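PDB 2F68: collagen adhesin from Staphylococcus aureus, which binds collagen at the bacterial cell surface, probably by wrapping two Ig-like domains around the triple helix in a "collagen hug". Local coordinates for residues Asn16-Thr21 with Lys36-Asp41; Arg10-Thr15 with Asp50-Ala55. All coordinates share one frame; numbering follows the deposited sequence.

Interaction 1: Asn16-Thr21 with Lys36-Asp41; sequences NVTDLT and KMTFDD
Thr38 meets Thr18 and Asp19 at the irregular middle of an antiparallel ladder, where both backbone polar atoms of Thr38 are used: its O receives Thr18 N at 3.0 Å and its N gives a nearly straight bond of 2.9 Å to Asp19 O. Between Val17-Phe39 and Asp19-Thr38 the register slips by one residue, a beta bulge that leaves Thr18 as the extra residue and turns its side chain toward the partner strand. With chi1 of Thr18 at 46°, OG1 lies between the backbone N and the carbonyl carbon and reaches Thr38 OG1 at 3.1 Å in a hydroxyl-hydroxyl bond, while CG2 packs against the carboxylate of Asp40. At one end Thr21 and Lys36 exchange two backbone bonds. A water beside them donates to Asp19 OD2 and, weakly, to Lys36 O, and is hydrogen-bonded to Thr21 OG1. At the other end Asn16 grips Asp40 twice: its O takes Asp40 N at 3.2 Å, and ND2 gives a short 2.7 Å bond to Asp40 O, which lies close to the amide plane. Gly44 O is a second acceptor for this ND2. On the face bearing Val17, Leu20, Met37 and Phe39 the contact is apolar: the Val17 and Met37 side chains cross at about a right angle, CG2 of Val17 3.8 Å from SD of Met37, and Leu20 CD1 rests on Met37 CB. The hairpin of strands 17-27 and 31-40 is thus two-faced, with threonine hydroxyls, carboxylates and water on one side and a buried hydrophobic layer on the other; the side-chain amide of Asn16 carries the pairing past the last strand bridge.

Interaction 2: Arg10-Thr15 with Asp50-Ala55; sequences RDISST and DMIKVA
Asp50 lies alongside Arg10, and a salt bridge of 2.8 Å joins Arg10 NH2 to Asp50 OD2. The guanidinium and carboxylate planes stand 78° apart, so the two groups do not pair flat; Arg10 NE adds only a weak bond to OD1. Ile12 CG2 covers one face of the guanidinium, 3.6 Å above its centre, and also touches Asp50 OD2, which accepts a further bond from Gln47 N. Met51 supplies the backbone link: its N binds Arg10 O at 2.8 Å and its O receives Ile12 N at 3.0 Å, so the two bonds straddle Asp11 in a short parallel bridge. At Ile52 the contact becomes apolar, CG1 meeting Ile12 CG1 at 3.8 Å. Chi1 of Ile12 (55°) swings CG1 and CD1 toward the strand, where CD1 lies against Asp50 CB and Ile52 CG1. Lys53 runs its extended chain across Asp11, with CD near OD2; a water accepts from Lys53 NZ and donates to Asp11 OD2, bridging charges that do not touch directly. The other carboxylate oxygen, Asp11 OD1, turns to Ser13, taking OG at 2.8 Å from above the carboxylate plane and, weakly, N, an Asx turn placed one residue before Ile12, the N-cap of helix 13-16. Beyond Lys53 the strand leaves this partner. Segment 10-15 therefore adds a brief parallel edge to strand 50-54 before coiling into helix 13-16, while strand 89-94 pairs antiparallel with 50-54 and Ile52 reaches over to Met37 and Phe39 of strand 31-40.

Overall arrangement
The centres of the two interactions lie 10 Å apart in the N-terminal part of the chain, and both belong to the same mixed sheet. Along the sequence the order is 10-15, 16-21, 36-41, 50-55, with interaction 1 enclosed by interaction 2. Helix 13-16 leads straight into strand 17-27, and strand 31-40 is followed by strand 50-54. Ile52 joins the two directly: its CG2 packs on Val17 CG2 at 3.6 Å and on Met37 CE, and its CD1 on the ring of Phe39. The hairpin and strand 50-54 thus share one hydrophobic core, with the parallel edge of 10-11 at its border, consistent with an Ig-like beta sandwich in this collagen-binding adhesin.

Interaction 1: Asn16-Thr21 with Lys36-Asp41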
loop_
_atom_site.group_PDB
_atom_site.type_symbol
_atom_site.label_atom_id
_atom_site.label_comp_id
_atom_site.label_asym_id
_atom_site.label_seq_id
_atom_site.Cartn_x
_atom_site.Cartn_y
_atom_site.Cartn_z
ATOM N N ASN A 16 0.535 16.678 26.108
ATOM C CA ASN A 16 1.148 15.387 26.442
ATOM C C ASN A 16 2.226 14.855 25.489
ATOM O O ASN A 16 3.092 14.085 25.911
ATOM C CB ASN A 16 0.068 14.327 26.688
ATOM C CG ASN A 16 -0.679 14.548 27.996
ATOM O OD1 ASN A 16 -1.859 14.891 27.998
ATOM N ND2 ASN A 16 0.014 14.359 29.114
ATOM N N VAL A 17 2.173 15.260 24.219
ATOM C CA VAL A 17 3.157 14.821 23.219
ATOM C C VAL A 17 4.540 15.396 23.525
ATOM O O VAL A 17 4.689 16.600 23.746
ATOM C CB VAL A 17 2.725 15.184 21.771
ATOM C CG1 VAL A 17 3.813 14.820 20.761
ATOM C CG2 VAL A 17 1.429 14.483 21.410
ATOM N N THR A 18 5.543 14.520 23.536
ATOM C CA THR A 18 6.909 14.898 23.900
ATOM C C THR A 18 7.892 14.878 22.730
ATOM O O THR A 18 8.827 15.682 22.691
ATOM C CB THR A 18 7.458 14.012 25.038
ATOM O OG1 THR A 18 7.167 12.635 24.765
ATOM C CG2 THR A 18 6.835 14.407 26.367
ATOM N N ASP A 19 7.683 13.961 21.786
ATOM C CA ASP A 19 8.557 13.839 20.617
ATOM C C ASP A 19 7.824 13.277 19.400
ATOM O O ASP A 19 7.003 12.364 19.520
ATOM C CB ASP A 19 9.783 12.975 20.945
ATOM C CG ASP A 19 10.784 12.911 19.801
ATOM O OD1 ASP A 19 11.176 13.978 19.281
ATOM O OD2 ASP A 19 11.188 11.789 19.430
ATOM N N LEU A 20 8.135 13.837 18.234
ATOM C CA LEU A 20 7.596 13.366 16.963
ATOM C C LEU A 20 8.712 13.289 15.921
ATOM O O LEU A 20 9.276 14.313 15.524
ATOM C CB LEU A 20 6.462 14.280 16.484
ATOM C CG LEU A 20 5.685 13.893 15.221
ATOM C CD1 LEU A 20 4.723 12.741 15.479
ATOM C CD2 LEU A 20 4.934 15.096 14.684
ATOM N N THR A 21 9.030 12.069 15.494
ATOM C CA THR A 21 10.111 11.831 14.535
ATOM C C THR A 21 9.654 10.981 13.354
ATOM O O THR A 21 8.890 10.028 13.523
ATOM C CB THR A 21 11.327 11.139 15.197
ATOM O OG1 THR A 21 10.888 9.997 15.945
ATOM C CG2 THR A 21 12.066 12.100 16.124
ATOM N N LYS A 36 6.936 8.204 14.254
ATOM C CA LYS A 36 6.883 7.825 15.664
ATOM C C LYS A 36 6.470 9.004 16.543
ATOM O O LYS A 36 7.062 10.082 16.473
ATOM C CB LYS A 36 8.229 7.253 16.122
ATOM C CG LYS A 36 8.175 6.510 17.451
ATOM C CD LYS A 36 9.532 5.937 17.823
ATOM C CE LYS A 36 9.468 5.181 19.140
ATOM N NZ LYS A 36 10.789 4.607 19.516
ATOM N N MET A 37 5.446 8.782 17.366
ATOM C CA MET A 37 4.929 9.796 18.281
ATOM C C MET A 37 4.992 9.274 19.715
ATOM O O MET A 37 4.433 8.221 20.017
ATOM C CB MET A 37 3.489 10.163 17.900
ATOM C CG MET A 37 2.880 11.342 18.667
ATOM S SD MET A 37 2.350 10.969 20.357
ATOM C CE MET A 37 1.232 9.591 20.096
ATOM N N THR A 38 5.666 10.017 20.591
ATOM C CA THR A 38 5.788 9.635 22.000
ATOM C C THR A 38 5.037 10.602 22.918
ATOM O O THR A 38 4.879 11.782 22.593
ATOM C CB THR A 38 7.264 9.538 22.455
ATOM O OG1 THR A 38 7.896 10.815 22.315
ATOM C CG2 THR A 38 8.023 8.501 21.634
ATOM N N PHE A 39 4.584 10.093 24.063
ATOM C CA PHE A 39 3.814 10.885 25.023
ATOM C C PHE A 39 4.049 10.455 26.473
ATOM O O PHE A 39 4.407 9.305 26.736
ATOM C CB PHE A 39 2.312 10.825 24.694
ATOM C CG PHE A 39 1.716 9.441 24.784
ATOM C CD1 PHE A 39 1.190 8.971 25.986
ATOM C CD2 PHE A 39 1.670 8.614 23.666
ATOM C CE1 PHE A 39 0.640 7.694 26.074
ATOM C CE2 PHE A 39 1.120 7.336 23.743
ATOM C CZ PHE A 39 0.602 6.876 24.950
ATOM N N ASP A 40 3.849 11.392 27.399
ATOM C CA ASP A 40 3.826 11.097 28.837
ATOM C C ASP A 40 2.839 12.006 29.577
ATOM O O ASP A 40 2.344 12.983 29.008
ATOM C CB ASP A 40 5.234 11.168 29.458
ATOM C CG ASP A 40 5.915 12.520 29.261
ATOM O OD1 ASP A 40 7.157 12.531 29.131
ATOM O OD2 ASP A 40 5.231 13.566 29.242
ATOM N N ASP A 41 2.554 11.682 30.839
ATOM C CA ASP A 41 1.612 12.468 31.641
ATOM C C ASP A 41 2.299 13.469 32.582
ATOM O O ASP A 41 1.796 13.763 33.672
ATOM C CB ASP A 41 0.630 11.552 32.399
ATOM C CG ASP A 41 1.310 10.667 33.443
ATOM O OD1 ASP A 41 0.609 9.818 34.033
ATOM O OD2 ASP A 41 2.526 10.812 33.686
HETATM O O HOH W 1 9.589 9.514 18.315
#

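Interaction 2: Arg10-Thr15 with Asp50-Ala55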
loop_
_atom_site.group_PDB
_atom_site.type_symbol
_atom_site.label_atom_id
_atom_site.label_comp_id
_atom_site.label_asym_id
_atom_site.label_seq_id
_atom_site.Cartn_x
_atom_site.Cartn_y
_atom_site.Cartn_z
ATOM N N ARG A 10 -11.307 14.944 24.667
ATOM C CA ARG A 10 -10.352 15.992 25.017
ATOM C C ARG A 10 -9.047 15.826 24.238
ATOM O O ARG A 10 -8.360 14.811 24.372
ATOM C CB ARG A 10 -10.092 15.991 26.528
ATOM C CG ARG A 10 -9.294 17.185 27.044
ATOM C CD ARG A 10 -9.402 17.319 28.560
ATOM N NE ARG A 10 -8.694 16.257 29.277
ATOM C CZ ARG A 10 -7.487 16.385 29.823
ATOM N NH1 ARG A 10 -6.827 17.535 29.744
ATOM N NH2 ARG A 10 -6.935 15.358 30.454
ATOM N N ASP A 11 -8.723 16.826 23.423
ATOM C CA ASP A 11 -7.484 16.828 22.650
ATOM C C ASP A 11 -6.313 17.191 23.561
ATOM O O ASP A 11 -6.187 18.338 24.003
ATOM C CB ASP A 11 -7.583 17.801 21.468
ATOM C CG ASP A 11 -6.604 17.474 20.345
ATOM O OD1 ASP A 11 -5.521 16.910 20.616
ATOM O OD2 ASP A 11 -6.920 17.793 19.180
ATOM N N ILE A 12 -5.470 16.202 23.840
ATOM C CA ILE A 12 -4.349 16.363 24.769
ATOM C C ILE A 12 -2.986 16.347 24.066
ATOM O O ILE A 12 -1.949 16.153 24.705
ATOM C CB ILE A 12 -4.379 15.293 25.898
ATOM C CG1 ILE A 12 -4.415 13.875 25.310
ATOM C CG2 ILE A 12 -5.559 15.538 26.837
ATOM C CD1 ILE A 12 -3.822 12.804 26.213
ATOM N N SER A 13 -3.000 16.563 22.751
ATOM C CA SER A 13 -1.787 16.525 21.932
ATOM C C SER A 13 -0.810 17.657 22.251
ATOM O O SER A 13 0.403 17.450 22.264
ATOM C CB SER A 13 -2.143 16.538 20.442
ATOM O OG SER A 13 -2.873 17.704 20.100
ATOM N N SER A 14 -1.345 18.849 22.508
ATOM C CA SER A 14 -0.525 20.024 22.809
ATOM C C SER A 14 0.155 19.935 24.176
ATOM O O SER A 14 1.198 20.554 24.397
ATOM C CB SER A 14 -1.367 21.299 22.727
ATOM O OG SER A 14 -1.882 21.487 21.420
ATOM N N THR A 15 -0.437 19.160 25.082
ATOM C CA THR A 15 0.058 19.047 26.455
ATOM C C THR A 15 0.922 17.808 26.698
ATOM O O THR A 15 1.930 17.884 27.403
ATOM C CB THR A 15 -1.098 19.063 27.484
ATOM O OG1 THR A 15 -2.078 18.079 27.127
ATOM C CG2 THR A 15 -1.757 20.437 27.538
ATOM N N ASP A 50 -9.596 10.946 26.345
ATOM C CA ASP A 50 -8.518 11.798 25.845
ATOM C C ASP A 50 -7.955 11.262 24.533
ATOM O O ASP A 50 -7.772 10.052 24.378
ATOM C CB ASP A 50 -7.402 11.919 26.888
ATOM C CG ASP A 50 -7.833 12.680 28.134
ATOM O OD1 ASP A 50 -9.047 12.920 28.315
ATOM O OD2 ASP A 50 -6.949 13.038 28.939
ATOM N N MET A 51 -7.687 12.165 23.593
ATOM C CA MET A 51 -7.157 11.777 22.286
ATOM C C MET A 51 -5.939 12.584 21.836
ATOM O O MET A 51 -5.866 13.796 22.047
ATOM C CB MET A 51 -8.249 11.796 21.205
ATOM C CG MET A 51 -9.058 13.086 21.108
ATOM S SD MET A 51 -9.841 13.323 19.496
ATOM C CE MET A 51 -10.847 11.846 19.342
ATOM N N ILE A 52 -4.991 11.884 21.217
ATOM C CA ILE A 52 -3.796 12.494 20.640
ATOM C C ILE A 52 -3.862 12.375 19.116
ATOM O O ILE A 52 -3.990 11.273 18.578
ATOM C CB ILE A 52 -2.501 11.831 21.176
ATOM C CG1 ILE A 52 -2.359 12.068 22.685
ATOM C CG2 ILE A 52 -1.278 12.355 20.427
ATOM C CD1 ILE A 52 -1.399 11.118 23.385
ATOM N N LYS A 53 -3.774 13.513 18.433
ATOM C CA LYS A 53 -3.882 13.553 16.974
ATOM C C LYS A 53 -2.544 13.792 16.280
ATOM O O LYS A 53 -1.747 14.630 16.711
ATOM C CB LYS A 53 -4.893 14.617 16.536
ATOM C CG LYS A 53 -6.349 14.221 16.734
ATOM C CD LYS A 53 -7.284 15.288 16.187
ATOM C CE LYS A 53 -8.735 14.846 16.270
ATOM N NZ LYS A 53 -9.663 15.885 15.745
ATOM N N VAL A 54 -2.312 13.043 15.204
ATOM C CA VAL A 54 -1.141 13.228 14.348
ATOM C C VAL A 54 -1.619 13.662 12.961
ATOM O O VAL A 54 -2.276 12.895 12.251
ATOM C CB VAL A 54 -0.278 11.940 14.253
ATOM C CG1 VAL A 54 0.945 12.172 13.375
ATOM C CG2 VAL A 54 0.152 11.470 15.640
ATOM N N ALA A 55 -1.290 14.898 12.590
ATOM C CA ALA A 55 -1.780 15.499 11.349
ATOM C C ALA A 55 -0.689 15.679 10.295
ATOM O O ALA A 55 0.485 15.864 10.625
ATOM C CB ALA A 55 -2.462 16.832 11.643
HETATM O O HOH W 2 -9.520 17.683 18.052
#